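Glutamate receptor kainate-like protein (Pleurobrachia bachei, PDB 4ZDM) forms an ionotropic glutamate receptor subunit whose ligand-binding domain binds glycine, consistent with a glycine-activated ion channel. Local coordinates at residues S2-G7 with D51-Y56; G114-L119 with E210-F215. One frame throughout, in Å; residues are numbered along the deposited sequence. Where two conformers were deposited one is given.

Contact 1. Residues S2-G7 with D51-Y56; sequences SNNLNG and DLNFTY
Leu5 and Gly7 turn their backbone N-H groups onto the end of helix 40-52 and the turn beyond it, so that 4-7 runs beside 51-55 in roughly the same direction. Leu5 N lies 2.8 Å from Leu52 O in an almost straight bond, and Gly7 N makes a more bent bond, also 2.8 Å, to Asn53 O. Asn53 is where the chain leaves the helix, with positive phi.

Among the side chains, Asn4 carries the polar contacts together with Asn53. Its CG sits between the backbone N and the carbonyl carbon (chi1 62°), which, with chi2, brings OD1 forward to the N-H of Asn6. There OD1 accepts Asn6 N at 2.9 Å, in the carbonyl plane and on a lone pair, closing an Asx turn. A second donor, Asn53 ND2, approaches the same OD1 at 3.2 Å from above that plane, 57° out of it; the side-chain amide planes of Asn4 and Asn53 are 73° apart. Asn4 CB meanwhile rests 3.2 Å from Leu52 O, the oxygen that Leu5 N uses.

The apolar part belongs to Leu5, whose CD1 meets Phe54 CD2 at 4.0 Å and Leu52 CD2 at 4.4 Å. The Leu5 side chain runs alongside that of Phe54, while Leu230 of helix 228-240 touches both Leu5 and Leu52. Waters bridge the margins: one joins Asn3 O to Asp51 OD1, another links Gly7 O to Thr55 OG1, which also bonds His9.

Gly7 has backbone angles at which a CB would press on the preceding carbonyl oxygen, so glycine suits the turn. The two backbone bonds and the doubly gripped Asn4 OD1, beside a small leucine-phenylalanine cluster, are consistent with a loop held by two backbone carbonyls on its way into strand 8-13, the Asx turn probably helping to fix its shape.

Contact 2. Residues G114-L119 with E210-F215; sequences GGLGAL and ETFQPF. With SO4 (sulfate ion), chain C.
Leu116 and Phe212 form an antiparallel hydrogen-bonded pair, with Leu116 N 2.8 Å from Phe212 O and Phe212 N returning a bond to Leu116 O. Gly114 and Phe215 pair in the same way. One residue separates the two pairs on 114-119 but two, Gln213 and Pro214, on 210-215: a beta bulge, with positive phi at Gln213.

The tight part lies on the face carrying Leu116, Phe212 and Phe215. Phe212 CG stands between the backbone N and the carbonyl carbon (chi1 59°), which folds the ring back across the neighbouring strand. Leu116 CB sits over that ring in a CH-pi contact, 3.8 Å from its centroid and 12° off the normal, and Leu116 CD1 reaches CE2 of Phe212 at 3.9 Å. On its other flank Leu116 CD2 meets Phe215 CE1 at 3.7 Å, the two side chains crossing at about a right angle. The Phe215 ring itself lies over the Gly114-Gly115 peptide, with CE1 only 3.4 Å from Gly115 CA; a CB on Gly114 would collide with this ring.

The outer side is looser. Gln213 turns away from the strand and holds a sulfate, probably from the crystallisation liquor, through its backbone N to O3 at 2.8 Å and through NE2 to O2 at 2.9 Å; Tyr161 OH also bonds this ion. At the edge of the Phe212 ring a water accepts from Ala118 N and lies close to Glu210 O.

Without the ring, as with an alanine at Phe212, Leu116 CB would probably lose its aromatic floor and a gap would be likely beside Tyr161, whose ring meets it.

The Phe215 side chain, about 6 Å from the bound glycine, touches Asn148 and Glu191 of its pocket, so the bulged antiparallel pair borders that site, consistent with the second lobe of the bilobed periplasmic-binding-protein fold.

Both segments of 2-7/51-56 precede both segments of 114-119/210-215 in sequence. The centres of the two contacts lie 36 Å apart, on opposite sides of the chain's centre, and their nearest atoms stay about 22 Å apart. The same mixed sheet includes strands from each. Strand 54-59 of contact 1 pairs with 8-13, which pairs with 90-92, and that strand meets 205-221, the long strand of contact 2. By the family's two-lobed layout, contact 1 probably lies in the first lobe, away from the cleft, and contact 2 in the second. The glycine pocket draws on both parts, and of the two contacts it is contact 2 that adjoins it.

Contact 1. Residues S2-G7 with D51-Y56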
# COMPACT_ATOMS: atom_id res chain seq x y z
N SER A 2 -20.70 -14.95 3.89
CA SER A 2 -21.14 -13.58 3.63
C SER A 2 -20.16 -12.53 4.17
O SER A 2 -19.93 -11.51 3.52
CB SER A 2 -22.53 -13.34 4.23
OG SER A 2 -23.54 -13.94 3.43
N ASN A 3 -19.58 -12.79 5.35
CA ASN A 3 -18.60 -11.86 5.97
C ASN A 3 -17.34 -11.71 5.13
O ASN A 3 -16.79 -12.69 4.67
CB ASN A 3 -18.16 -12.31 7.36
CG ASN A 3 -19.27 -12.23 8.37
OD1 ASN A 3 -20.32 -11.65 8.11
ND2 ASN A 3 -19.04 -12.81 9.55
N ASN A 4 -16.89 -10.47 4.95
CA ASN A 4 -15.83 -10.22 4.03
C ASN A 4 -15.12 -8.91 4.39
O ASN A 4 -15.32 -8.31 5.43
CB ASN A 4 -16.35 -10.23 2.59
CG ASN A 4 -17.38 -9.15 2.30
OD1 ASN A 4 -17.11 -7.95 2.27
ND2 ASN A 4 -18.58 -9.62 1.94
N LEU A 5 -14.20 -8.51 3.52
CA LEU A 5 -13.36 -7.33 3.78
C LEU A 5 -13.85 -6.00 3.24
O LEU A 5 -13.14 -4.97 3.31
CB LEU A 5 -11.96 -7.61 3.26
CG LEU A 5 -11.25 -8.81 3.85
CD1 LEU A 5 -9.87 -9.03 3.28
CD2 LEU A 5 -11.17 -8.63 5.36
N ASN A 6 -15.05 -5.99 2.69
CA ASN A 6 -15.76 -4.76 2.39
C ASN A 6 -14.98 -3.82 1.50
O ASN A 6 -15.01 -2.61 1.68
CB ASN A 6 -16.15 -4.04 3.71
CG ASN A 6 -17.01 -4.92 4.63
OD1 ASN A 6 -17.74 -5.80 4.17
ND2 ASN A 6 -16.94 -4.67 5.92
N GLY A 7 -14.27 -4.37 0.51
CA GLY A 7 -13.58 -3.57 -0.45
C GLY A 7 -12.22 -3.02 -0.05
O GLY A 7 -11.66 -2.10 -0.65
N ASP A 51 -14.46 -13.82 -3.32
CA ASP A 51 -15.11 -14.26 -2.11
C ASP A 51 -14.96 -13.30 -0.95
O ASP A 51 -15.96 -12.92 -0.29
CB ASP A 51 -14.59 -15.65 -1.73
CG ASP A 51 -15.42 -16.33 -0.68
OD1 ASP A 51 -15.29 -15.99 0.50
OD2 ASP A 51 -16.24 -17.17 -1.06
N LEU A 52 -13.75 -12.83 -0.70
CA LEU A 52 -13.46 -12.00 0.45
C LEU A 52 -13.67 -10.51 0.16
O LEU A 52 -13.59 -9.71 1.09
CB LEU A 52 -12.02 -12.19 0.93
CG LEU A 52 -11.63 -13.31 1.90
CD1 LEU A 52 -11.96 -14.57 1.28
CD2 LEU A 52 -10.18 -13.29 2.28
N ASN A 53 -13.96 -10.15 -1.06
CA ASN A 53 -14.29 -8.75 -1.41
C ASN A 53 -13.16 -7.80 -1.09
O ASN A 53 -13.30 -6.87 -0.30
CB ASN A 53 -15.55 -8.31 -0.69
CG ASN A 53 -16.16 -7.07 -1.27
OD1 ASN A 53 -15.80 -6.62 -2.31
ND2 ASN A 53 -17.11 -6.51 -0.55
N PHE A 54 -12.05 -8.04 -1.73
CA PHE A 54 -10.92 -7.12 -1.68
C PHE A 54 -10.42 -6.83 -3.07
O PHE A 54 -10.61 -7.65 -3.99
CB PHE A 54 -9.73 -7.60 -0.79
CG PHE A 54 -9.04 -8.85 -1.23
CD1 PHE A 54 -8.08 -8.84 -2.19
CD2 PHE A 54 -9.32 -10.03 -0.59
CE1 PHE A 54 -7.37 -10.00 -2.54
CE2 PHE A 54 -8.60 -11.17 -0.88
CZ PHE A 54 -7.65 -11.17 -1.87
N THR A 55 -9.83 -5.65 -3.25
CA THR A 55 -9.13 -5.31 -4.46
C THR A 55 -7.63 -5.51 -4.22
O THR A 55 -7.18 -5.54 -3.05
CB THR A 55 -9.38 -3.88 -4.94
OG1 THR A 55 -8.96 -2.96 -3.96
CG2 THR A 55 -10.84 -3.67 -5.25
N TYR A 56 -6.82 -5.67 -5.27
CA TYR A 56 -5.43 -5.97 -5.10
C TYR A 56 -4.59 -5.67 -6.32
O TYR A 56 -5.10 -5.62 -7.47
CB TYR A 56 -5.24 -7.44 -4.72
CG TYR A 56 -5.64 -8.40 -5.80
CD1 TYR A 56 -6.99 -8.73 -5.98
CD2 TYR A 56 -4.69 -9.02 -6.59
CE1 TYR A 56 -7.39 -9.63 -7.00
CE2 TYR A 56 -5.08 -9.93 -7.58
CZ TYR A 56 -6.40 -10.21 -7.76
OH TYR A 56 -6.83 -11.12 -8.73
O HOH W 1 -18.19 -13.13 1.06
O HOH W 2 -14.95 -14.23 2.97
O HOH W 3 -10.55 -1.12 -2.81

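Contact 2. Residues G114-L119 with E210-F215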
# COMPACT_ATOMS: atom_id res chain seq x y z
N GLY A 114 4.91 -29.66 0.55
CA GLY A 114 6.12 -29.85 -0.23
C GLY A 114 7.19 -30.58 0.53
O GLY A 114 7.00 -31.06 1.65
N GLY A 115 8.34 -30.67 -0.11
CA GLY A 115 9.50 -31.28 0.50
C GLY A 115 10.74 -30.97 -0.35
O GLY A 115 10.66 -30.33 -1.36
N LEU A 116 11.90 -31.38 0.13
CA LEU A 116 13.14 -31.19 -0.63
C LEU A 116 13.44 -32.42 -1.47
O LEU A 116 13.24 -33.56 -1.05
CB LEU A 116 14.31 -30.89 0.29
CG LEU A 116 14.19 -29.63 1.16
CD1 LEU A 116 15.47 -29.39 2.00
CD2 LEU A 116 13.80 -28.43 0.37
N GLY A 117 13.95 -32.16 -2.64
CA GLY A 117 14.51 -33.20 -3.48
C GLY A 117 15.83 -32.77 -4.04
O GLY A 117 16.04 -31.61 -4.34
N ALA A 118 16.71 -33.75 -4.19
CA ALA A 118 18.03 -33.54 -4.78
C ALA A 118 17.99 -34.10 -6.19
O ALA A 118 17.85 -35.33 -6.34
CB ALA A 118 19.07 -34.23 -3.94
N LEU A 119 18.04 -33.23 -7.20
CA LEU A 119 17.90 -33.67 -8.58
C LEU A 119 19.22 -33.45 -9.33
O LEU A 119 19.99 -32.52 -9.02
CB LEU A 119 16.71 -32.97 -9.25
CG LEU A 119 15.33 -33.59 -8.99
CD1 LEU A 119 14.90 -33.54 -7.53
CD2 LEU A 119 14.32 -32.89 -9.92
N GLU A 210 15.08 -40.38 -1.70
CA GLU A 210 13.74 -39.99 -1.36
C GLU A 210 13.62 -38.49 -1.06
O GLU A 210 14.60 -37.83 -0.74
CB GLU A 210 13.27 -40.79 -0.14
CG GLU A 210 13.22 -42.31 -0.38
CD GLU A 210 12.23 -42.70 -1.47
OE1 GLU A 210 11.04 -42.34 -1.35
OE2 GLU A 210 12.64 -43.35 -2.47
N THR A 211 12.41 -37.96 -1.18
CA THR A 211 12.08 -36.61 -0.73
C THR A 211 12.37 -36.55 0.75
O THR A 211 12.31 -37.58 1.42
CB THR A 211 10.62 -36.29 -1.09
OG1 THR A 211 10.54 -36.27 -2.54
CG2 THR A 211 10.12 -34.91 -0.47
N PHE A 212 12.80 -35.39 1.22
CA PHE A 212 13.14 -35.21 2.63
C PHE A 212 12.75 -33.84 3.15
O PHE A 212 12.52 -32.90 2.39
CB PHE A 212 14.67 -35.48 2.85
CG PHE A 212 15.61 -34.61 2.06
CD1 PHE A 212 15.79 -34.77 0.71
CD2 PHE A 212 16.37 -33.66 2.69
CE1 PHE A 212 16.69 -33.97 -0.03
CE2 PHE A 212 17.28 -32.88 1.95
CZ PHE A 212 17.41 -33.04 0.62
N GLN A 213 12.65 -33.72 4.46
CA GLN A 213 12.38 -32.47 5.14
C GLN A 213 11.11 -31.77 4.58
O GLN A 213 11.16 -30.69 3.98
CB GLN A 213 13.57 -31.53 5.08
CG GLN A 213 14.78 -32.09 5.87
CD GLN A 213 14.45 -32.18 7.31
OE1 GLN A 213 14.02 -31.19 7.89
NE2 GLN A 213 14.60 -33.36 7.90
N PRO A 214 9.95 -32.38 4.83
CA PRO A 214 8.72 -31.78 4.33
C PRO A 214 8.38 -30.46 4.99
O PRO A 214 8.81 -30.13 6.13
CB PRO A 214 7.66 -32.84 4.64
CG PRO A 214 8.25 -33.76 5.48
CD PRO A 214 9.72 -33.66 5.49
N PHE A 215 7.56 -29.67 4.29
CA PHE A 215 7.10 -28.39 4.79
C PHE A 215 5.79 -28.05 4.09
O PHE A 215 5.56 -28.50 2.99
CB PHE A 215 8.12 -27.25 4.51
CG PHE A 215 8.67 -27.29 3.12
CD1 PHE A 215 9.81 -28.06 2.86
CD2 PHE A 215 8.08 -26.64 2.07
CE1 PHE A 215 10.29 -28.18 1.57
CE2 PHE A 215 8.57 -26.76 0.81
CZ PHE A 215 9.68 -27.51 0.55
S SO4 C . 14.14 -36.60 6.61
O1 SO4 C . 14.31 -37.82 5.80
O2 SO4 C . 15.40 -35.83 6.57
O3 SO4 C . 12.89 -35.95 6.15
O4 SO4 C . 13.89 -36.92 8.01
O HOH W 4 15.89 -36.41 -2.94